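PlaB phospholipase (Legionella pneumophila, PDB 6ZTI) probably acts as an alpha/beta-hydrolase phospholipase of Legionella pneumophila, and binds NAD-type dinucleotides, with tetramer formation mediated by NAD(H) controlling its activity. Local coordinates at residues K108-Y113 with L181-T186; T196-D201 with K319-E324. All blocks are in the same frame, centred on the assembly; numbering follows the deposited sequence.

Contact 1: residues K108-Y113 with L181-T186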
ATOM      1  N   LYS B 108      23.820  21.720   2.552  1.00  7.94           N
ATOM      2  CA  LYS B 108      22.467  22.261   2.565  1.00  8.32           C
ATOM      3  C   LYS B 108      22.414  23.589   3.312  1.00  9.13           C
ATOM      4  O   LYS B 108      21.715  24.522   2.894  1.00  9.07           O
ATOM      5  CB  LYS B 108      21.526  21.239   3.203  1.00  8.59           C
ATOM      6  CG  LYS B 108      20.093  21.690   3.330  1.00  8.87           C
ATOM      7  CD  LYS B 108      19.407  21.909   1.998  1.00  9.29           C
ATOM      8  CE  LYS B 108      17.931  22.284   2.204  1.00 13.42           C
ATOM      9  NZ  LYS B 108      17.267  22.674   0.957  1.00 21.88           N
ATOM     10  N   TRP B 109      23.139  23.690   4.429  1.00  8.79           N
ATOM     11  CA  TRP B 109      23.229  24.954   5.149  1.00 11.73           C
ATOM     12  C   TRP B 109      23.816  26.054   4.270  1.00 11.98           C
ATOM     13  O   TRP B 109      23.263  27.159   4.188  1.00 12.29           O
ATOM     14  CB  TRP B 109      24.068  24.766   6.411  1.00  8.68           C
ATOM     15  CG  TRP B 109      24.462  26.068   7.041  1.00  9.18           C
ATOM     16  CD1 TRP B 109      23.679  26.882   7.803  1.00 10.47           C
ATOM     17  CD2 TRP B 109      25.737  26.711   6.945  1.00 11.86           C
ATOM     18  NE1 TRP B 109      24.388  27.996   8.187  1.00 13.16           N
ATOM     19  CE2 TRP B 109      25.654  27.916   7.674  1.00 11.65           C
ATOM     20  CE3 TRP B 109      26.934  26.392   6.311  1.00 14.12           C
ATOM     21  CZ2 TRP B 109      26.725  28.794   7.786  1.00 14.05           C
ATOM     22  CZ3 TRP B 109      28.001  27.262   6.429  1.00 18.10           C
ATOM     23  CH2 TRP B 109      27.891  28.446   7.159  1.00 18.89           C
ATOM     24  N   MET B 110      24.943  25.769   3.602  1.00  9.02           N
ATOM     25  CA  MET B 110      25.493  26.715   2.639  1.00 12.12           C
ATOM     26  C   MET B 110      24.442  27.115   1.606  1.00 10.30           C
ATOM     27  O   MET B 110      24.321  28.289   1.251  1.00 10.26           O
ATOM     28  CB  MET B 110      26.715  26.110   1.935  1.00  9.37           C
ATOM     29  CG  MET B 110      27.927  25.923   2.827  1.00 15.85           C
ATOM     30  SD  MET B 110      29.247  24.933   2.092  1.00 14.14           S
ATOM     31  CE  MET B 110      29.668  26.001   0.706  1.00 21.09           C
ATOM     32  N   ASP B 111      23.651  26.150   1.137  1.00 10.12           N
ATOM     33  CA  ASP B 111      22.681  26.440   0.086  1.00  9.90           C
ATOM     34  C   ASP B 111      21.536  27.283   0.634  1.00 11.94           C
ATOM     35  O   ASP B 111      21.053  28.196  -0.041  1.00 11.07           O
ATOM     36  CB  ASP B 111      22.173  25.124  -0.518  1.00  9.67           C
ATOM     37  CG  ASP B 111      21.534  25.298  -1.889  1.00 17.69           C
ATOM     38  OD1 ASP B 111      22.245  25.656  -2.846  1.00 10.85           O
ATOM     39  OD2 ASP B 111      20.318  25.040  -2.017  1.00 13.59           O
ATOM     40  N   LEU B 112      21.108  27.013   1.867  1.00 10.24           N
ATOM     41  CA  LEU B 112      19.970  27.744   2.423  1.00 16.96           C
ATOM     42  C   LEU B 112      20.325  29.199   2.713  1.00 11.44           C
ATOM     43  O   LEU B 112      19.487  30.089   2.545  1.00 12.23           O
ATOM     44  CB  LEU B 112      19.476  27.060   3.699  1.00 15.73           C
ATOM     45  CG  LEU B 112      18.618  25.801   3.541  1.00 17.24           C
ATOM     46  CD1 LEU B 112      18.445  25.142   4.884  1.00 21.68           C
ATOM     47  CD2 LEU B 112      17.244  26.110   2.924  1.00 17.34           C
ATOM     48  N   TYR B 113      21.559  29.463   3.150  1.00 11.87           N
ATOM     49  CA  TYR B 113      21.930  30.774   3.677  1.00 14.34           C
ATOM     50  C   TYR B 113      22.912  31.555   2.813  1.00 13.87           C
ATOM     51  O   TYR B 113      23.006  32.770   2.989  1.00 15.09           O
ATOM     52  CB  TYR B 113      22.525  30.631   5.090  1.00 13.29           C
ATOM     53  CG  TYR B 113      21.509  30.161   6.100  1.00 19.56           C
ATOM     54  CD1 TYR B 113      20.657  31.066   6.722  1.00 15.06           C
ATOM     55  CD2 TYR B 113      21.381  28.814   6.414  1.00 14.94           C
ATOM     56  CE1 TYR B 113      19.706  30.640   7.641  1.00 16.60           C
ATOM     57  CE2 TYR B 113      20.438  28.380   7.325  1.00 19.43           C
ATOM     58  CZ  TYR B 113      19.602  29.299   7.937  1.00 16.28           C
ATOM     59  OH  TYR B 113      18.652  28.863   8.837  1.00 17.23           O
ATOM     60  N   LEU B 181      25.831  22.392  -8.834  1.00 16.05           N
ATOM     61  CA  LEU B 181      26.470  22.567 -10.133  1.00 17.33           C
ATOM     62  C   LEU B 181      26.917  24.008 -10.360  1.00 20.03           C
ATOM     63  O   LEU B 181      27.913  24.244 -11.052  1.00 25.54           O
ATOM     64  CB  LEU B 181      25.522  22.125 -11.251  1.00 12.26           C
ATOM     65  CG  LEU B 181      25.315  20.613 -11.286  1.00 16.81           C
ATOM     66  CD1 LEU B 181      24.085  20.250 -12.058  1.00 15.30           C
ATOM     67  CD2 LEU B 181      26.537  19.915 -11.896  1.00 18.05           C
ATOM     68  N   ASP B 182      26.211  24.979  -9.786  1.00 18.44           N
ATOM     69  CA  ASP B 182      26.502  26.391 -10.009  1.00 24.73           C
ATOM     70  C   ASP B 182      27.514  26.974  -9.025  1.00 22.24           C
ATOM     71  O   ASP B 182      27.868  28.151  -9.148  1.00 25.92           O
ATOM     72  CB  ASP B 182      25.204  27.207  -9.932  1.00 31.86           C
ATOM     73  CG  ASP B 182      24.153  26.716 -10.901  1.00 45.35           C
ATOM     74  OD1 ASP B 182      24.496  26.498 -12.083  1.00 57.50           O
ATOM     75  OD2 ASP B 182      22.991  26.534 -10.477  1.00 65.56           O
ATOM     76  N   TYR B 183      27.983  26.199  -8.055  1.00 17.71           N
ATOM     77  CA  TYR B 183      28.895  26.726  -7.048  1.00 15.68           C
ATOM     78  C   TYR B 183      30.314  26.858  -7.599  1.00 15.89           C
ATOM     79  O   TYR B 183      30.769  26.040  -8.409  1.00 17.15           O
ATOM     80  CB  TYR B 183      28.935  25.808  -5.831  1.00 16.24           C
ATOM     81  CG  TYR B 183      27.782  25.933  -4.849  1.00 12.81           C
ATOM     82  CD1 TYR B 183      26.459  25.873  -5.267  1.00 13.83           C
ATOM     83  CD2 TYR B 183      28.033  26.084  -3.484  1.00  9.77           C
ATOM     84  CE1 TYR B 183      25.412  25.963  -4.347  1.00 11.60           C
ATOM     85  CE2 TYR B 183      27.004  26.169  -2.570  1.00 15.37           C
ATOM     86  CZ  TYR B 183      25.706  26.111  -3.006  1.00 14.41           C
ATOM     87  OH  TYR B 183      24.715  26.204  -2.079  1.00 16.52           O
ATOM     88  N   ASP B 184      31.024  27.892  -7.135  1.00 11.76           N
ATOM     89  CA  ASP B 184      32.480  27.998  -7.300  1.00 13.82           C
ATOM     90  C   ASP B 184      33.035  28.390  -5.937  1.00 10.46           C
ATOM     91  O   ASP B 184      33.257  29.569  -5.650  1.00 15.14           O
ATOM     92  CB  ASP B 184      32.896  28.983  -8.373  1.00 12.74           C
ATOM     93  CG  ASP B 184      34.336  28.745  -8.851  1.00  9.98           C
ATOM     94  OD1 ASP B 184      35.126  28.129  -8.105  1.00 15.44           O
ATOM     95  OD2 ASP B 184      34.691  29.165  -9.971  1.00 20.09           O
ATOM     96  N   CYS B 185      33.246  27.380  -5.093  1.00 10.93           N
ATOM     97  CA  CYS B 185      33.771  27.626  -3.755  1.00 13.28           C
ATOM     98  C   CYS B 185      35.145  28.276  -3.826  1.00 11.46           C
ATOM     99  O   CYS B 185      35.391  29.312  -3.199  1.00 10.50           O
ATOM    100  CB  CYS B 185      33.840  26.312  -2.973  1.00 18.59           C
ATOM    101  SG  CYS B 185      32.250  25.506  -2.661  1.00 16.04           S
ATOM    102  N   THR B 186      36.052  27.685  -4.604  1.00  9.71           N
ATOM    103  CA  THR B 186      37.416  28.188  -4.654  1.00 11.46           C
ATOM    104  C   THR B 186      37.453  29.666  -5.021  1.00 11.06           C
ATOM    105  O   THR B 186      38.187  30.443  -4.408  1.00 12.38           O
ATOM    106  CB  THR B 186      38.227  27.357  -5.636  1.00 13.03           C
ATOM    107  OG1 THR B 186      38.076  25.980  -5.294  1.00 15.80           O
ATOM    108  CG2 THR B 186      39.683  27.725  -5.556  1.00 18.03           C
TER
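Y183 meets D111 and M110 on the flank of helix 102-114, and it is the main contributor from the loop 181-186. Its side chain sets out toward the helix, and its hydroxyl donates to D111 OD1 at 2.6 Å, using the anti lone pair of that oxygen, the one facing away from OD2. OD1 sits at the ring edge and in its plane, and the carboxylate is turned only 22° from the ring. D111 does its share through a CG held anti to its backbone N (chi1 -161°), which swings the acid across to the phenol. The same oxygen also bonds S179 OG at the end of helix 171-180. Two hydroxyls thus grip OD1, which should restrain the rotation of the carboxylate. The phenol oxygen is pressed close to the helix backbone itself, with Y183 OH 3.0 Å from D111 CA. M110 comes from the helix to the ring edge, its CE 4.2 Å from Y183 CE2. W180 stacks on the ring, and L118 adds side-chain packing. Two residues further along the loop, C185 brings SG to 4.3 Å from M110 CE, so the methionine methyl lies against both the tyrosine and the cysteine; W180 touches the side chains of both M110 and C185. This is buried packing away from the dinucleotide sites. It ties the connection between helix 171-180 and strand 191-197 to the helix that follows central strand 93-99, consistent with the helix that follows the nucleophile elbow in alpha/beta hydrolases.

Contact 2: residues T196-D201 with K319-E324; sequences TGQKID and KNEHKE
Q198 sets its CG between its own backbone N and carbonyl carbon (chi1 54°), after which the extended chain runs to E321; K199 instead bends at chi2 (74°), which carries its amine across to E324. E321 comes from just past the end of helix 300-320 and lays OE1 alongside the glutamine, 3.3 Å from Q198 CG. The amide and carboxylate planes are 35° apart, and Q198 NE2 makes only a weak hydrogen bond to E321 OE1, at 3.5 Å. Q198 OE1 is taken by Q318 NE2. A water also bridges the pair, accepting from Q198 N at 2.8 Å and donating to E321 OE1. The other oxygen, E321 OE2, receives the backbone N of G263, so both carboxylate oxygens have partners. K199 and E324 approach from opposite directions in a long salt bridge, NZ to OE2 3.8 Å. Another water accepts from I200 N at 3.0 Å and donates to E324 OE1. That oxygen has its main charged partner in R202, an NAD-binding residue, which probably lets E324 help to position the arginine. The loop leaving parallel strand 191-197 is thus bridged, partly through water, to the turn that leaves helix 300-320 and to the first strand of hairpin 323-327/332-336, at the border of the thio-NAD pocket that R202 shares with R333 and Y335.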
ATOM      1  N   THR B 196      37.927  10.070   1.465  1.00  8.06           N
ATOM      2  CA  THR B 196      37.223   8.857   1.847  1.00  7.39           C
ATOM      3  C   THR B 196      38.160   7.669   1.694  1.00 11.95           C
ATOM      4  O   THR B 196      39.299   7.797   1.234  1.00  9.43           O
ATOM      5  CB  THR B 196      35.949   8.675   1.022  1.00 10.72           C
ATOM      6  OG1 THR B 196      35.123   7.675   1.630  1.00 10.78           O
ATOM      7  CG2 THR B 196      36.313   8.271  -0.351  1.00 11.09           C
ATOM      8  N   GLY B 197      37.670   6.506   2.122  1.00  6.22           N
ATOM      9  CA  GLY B 197      38.404   5.273   1.985  1.00  7.94           C
ATOM     10  C   GLY B 197      37.519   4.252   1.297  1.00  6.49           C
ATOM     11  O   GLY B 197      36.325   4.481   1.085  1.00  7.75           O
ATOM     12  N   GLN B 198      38.121   3.113   0.962  1.00 10.33           N
ATOM     13  CA  GLN B 198      37.403   2.037   0.286  1.00  9.27           C
ATOM     14  C   GLN B 198      37.747   0.672   0.869  1.00 12.48           C
ATOM     15  O   GLN B 198      37.705  -0.341   0.160  1.00  8.80           O
ATOM     16  CB  GLN B 198      37.695   2.039  -1.207  1.00  6.55           C
ATOM     17  CG  GLN B 198      39.145   2.005  -1.558  1.00  6.87           C
ATOM     18  CD  GLN B 198      39.314   1.747  -3.020  1.00 10.19           C
ATOM     19  OE1 GLN B 198      38.658   2.382  -3.847  1.00 12.87           O
ATOM     20  NE2 GLN B 198      40.152   0.785  -3.355  1.00 12.15           N
ATOM     21  N   LYS B 199      38.052   0.630   2.155  1.00  7.51           N
ATOM     22  CA  LYS B 199      38.348  -0.600   2.874  1.00 10.97           C
ATOM     23  C   LYS B 199      37.101  -1.057   3.627  1.00 13.62           C
ATOM     24  O   LYS B 199      36.446  -0.247   4.289  1.00 10.37           O
ATOM     25  CB  LYS B 199      39.494  -0.363   3.865  1.00 16.83           C
ATOM     26  CG  LYS B 199      40.287  -1.592   4.237  1.00 20.64           C
ATOM     27  CD  LYS B 199      41.205  -2.005   3.094  1.00 33.67           C
ATOM     28  CE  LYS B 199      42.164  -3.101   3.531  1.00 53.96           C
ATOM     29  NZ  LYS B 199      42.762  -3.808   2.363  1.00 50.83           N
ATOM     30  N   ILE B 200      36.762  -2.340   3.524  1.00  9.25           N
ATOM     31  CA  ILE B 200      35.692  -2.911   4.338  1.00  8.04           C
ATOM     32  C   ILE B 200      36.301  -3.349   5.656  1.00 13.51           C
ATOM     33  O   ILE B 200      37.347  -4.007   5.675  1.00 15.02           O
ATOM     34  CB  ILE B 200      35.011  -4.101   3.642  1.00  8.26           C
ATOM     35  CG1 ILE B 200      34.443  -3.701   2.280  1.00 11.88           C
ATOM     36  CG2 ILE B 200      33.918  -4.679   4.550  1.00  7.16           C
ATOM     37  CD1 ILE B 200      33.483  -2.520   2.314  1.00  9.62           C
ATOM     38  N   ASP B 201      35.668  -2.976   6.762  1.00 12.58           N
ATOM     39  CA  ASP B 201      36.034  -3.589   8.034  1.00 12.44           C
ATOM     40  C   ASP B 201      35.271  -4.909   8.085  1.00 12.92           C
ATOM     41  O   ASP B 201      34.073  -4.947   8.381  1.00 13.86           O
ATOM     42  CB  ASP B 201      35.729  -2.700   9.232  1.00 13.07           C
ATOM     43  CG  ASP B 201      36.294  -3.283  10.536  1.00 21.38           C
ATOM     44  OD1 ASP B 201      36.520  -4.508  10.577  1.00 20.20           O
ATOM     45  OD2 ASP B 201      36.530  -2.540  11.510  1.00 20.96           O
ATOM     46  N   LYS B 319      45.418   1.173  -6.789  1.00 10.53           N
ATOM     47  CA  LYS B 319      46.260   0.094  -7.302  1.00 17.95           C
ATOM     48  C   LYS B 319      46.654  -0.873  -6.187  1.00 18.85           C
ATOM     49  O   LYS B 319      46.554  -2.097  -6.353  1.00 15.24           O
ATOM     50  CB  LYS B 319      47.504   0.672  -7.984  1.00 17.11           C
ATOM     51  CG  LYS B 319      47.182   1.463  -9.230  1.00 30.47           C
ATOM     52  CD  LYS B 319      47.035   0.558 -10.444  1.00 37.12           C
ATOM     53  CE  LYS B 319      46.952   1.371 -11.733  1.00 55.05           C
ATOM     54  NZ  LYS B 319      48.122   2.296 -11.898  1.00 42.95           N
ATOM     55  N   ASN B 320      47.057  -0.340  -5.030  1.00 10.85           N
ATOM     56  CA  ASN B 320      47.554  -1.183  -3.943  1.00 13.14           C
ATOM     57  C   ASN B 320      46.457  -2.047  -3.334  1.00 12.48           C
ATOM     58  O   ASN B 320      46.743  -3.141  -2.837  1.00 19.51           O
ATOM     59  CB  ASN B 320      48.182  -0.324  -2.843  1.00 13.75           C
ATOM     60  CG  ASN B 320      49.545   0.226  -3.228  1.00 21.39           C
ATOM     61  OD1 ASN B 320      50.154  -0.209  -4.201  1.00 24.50           O
ATOM     62  ND2 ASN B 320      50.035   1.182  -2.448  1.00 22.89           N
ATOM     63  N   GLU B 321      45.215  -1.574  -3.339  1.00 13.55           N
ATOM     64  CA  GLU B 321      44.099  -2.274  -2.721  1.00 14.12           C
ATOM     65  C   GLU B 321      43.290  -3.074  -3.726  1.00 16.72           C
ATOM     66  O   GLU B 321      42.257  -3.654  -3.361  1.00 15.83           O
ATOM     67  CB  GLU B 321      43.206  -1.264  -1.994  1.00 13.01           C
ATOM     68  CG  GLU B 321      43.985  -0.490  -0.914  1.00 28.30           C
ATOM     69  CD  GLU B 321      43.099   0.345  -0.002  1.00 29.52           C
ATOM     70  OE1 GLU B 321      41.926   0.588  -0.362  1.00 16.86           O
ATOM     71  OE2 GLU B 321      43.584   0.750   1.079  1.00 16.52           O
ATOM     72  N   HIS B 322      43.754  -3.134  -4.974  1.00 12.90           N
ATOM     73  CA  HIS B 322      43.026  -3.835  -6.022  1.00 13.62           C
ATOM     74  C   HIS B 322      42.752  -5.286  -5.648  1.00 15.99           C
ATOM     75  O   HIS B 322      41.691  -5.827  -5.980  1.00 13.65           O
ATOM     76  CB  HIS B 322      43.828  -3.760  -7.308  1.00 13.69           C
ATOM     77  CG  HIS B 322      43.265  -4.573  -8.423  1.00 19.73           C
ATOM     78  ND1 HIS B 322      44.000  -5.532  -9.081  1.00 23.99           N
ATOM     79  CD2 HIS B 322      42.045  -4.565  -9.007  1.00 12.90           C
ATOM     80  CE1 HIS B 322      43.257  -6.081 -10.025  1.00 17.74           C
ATOM     81  NE2 HIS B 322      42.068  -5.512 -10.001  1.00 21.36           N
ATOM     82  N   LYS B 323      43.710  -5.945  -4.999  1.00 13.88           N
ATOM     83  CA  LYS B 323      43.551  -7.327  -4.562  1.00 17.47           C
ATOM     84  C   LYS B 323      43.831  -7.415  -3.071  1.00 22.06           C
ATOM     85  O   LYS B 323      44.830  -6.879  -2.588  1.00 25.77           O
ATOM     86  CB  LYS B 323      44.486  -8.280  -5.315  1.00 19.87           C
ATOM     87  CG  LYS B 323      44.047  -8.566  -6.729  1.00 29.00           C
ATOM     88  CD  LYS B 323      44.880  -9.699  -7.322  1.00 49.34           C
ATOM     89  CE  LYS B 323      45.168  -9.499  -8.809  1.00 59.75           C
ATOM     90  NZ  LYS B 323      44.195 -10.213  -9.692  1.00 49.05           N
ATOM     91  N   GLU B 324      42.953  -8.102  -2.356  1.00 17.95           N
ATOM     92  CA  GLU B 324      43.046  -8.280  -0.916  1.00 19.12           C
ATOM     93  C   GLU B 324      42.857  -9.757  -0.623  1.00 26.19           C
ATOM     94  O   GLU B 324      41.908 -10.370  -1.125  1.00 25.88           O
ATOM     95  CB  GLU B 324      41.979  -7.437  -0.209  1.00 26.45           C
ATOM     96  CG  GLU B 324      41.883  -7.591   1.315  1.00 28.62           C
ATOM     97  CD  GLU B 324      40.632  -6.919   1.872  1.00 29.86           C
ATOM     98  OE1 GLU B 324      39.773  -6.508   1.052  1.00 32.53           O
ATOM     99  OE2 GLU B 324      40.504  -6.799   3.110  1.00 32.24           O
TER
HETATM  100  O   HOH W   1      40.844   2.645   1.553  1.00  7.90           O
HETATM  101  O   HOH W   2      39.870  -1.376  -0.599  1.00 19.62           O
HETATM  102  O   HOH W   3      38.085  -3.858   1.251  1.00 12.92           O

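Overall arrangement
Contact 1 and contact 2 lie on opposite sides of the chain's centre, with their centres 31 Å apart and their nearest atoms about 17 Å apart. Both segments of contact 1 precede those of contact 2 in the sequence, and strand 191-197 of the six-stranded parallel sheet leads from one to the other. Helix 300-320 gives a second connection, since R300 and Y303 touch T186 near its start while its end enters 319-324. Contact 1 packs a loop against a helix within the hydrolase core. Contact 2 joins the loop leaving that core's sheet to the small hairpin beside bound thio-NAD, near dinucleotide sites that are probably those behind the NAD(H)-mediated tetramer.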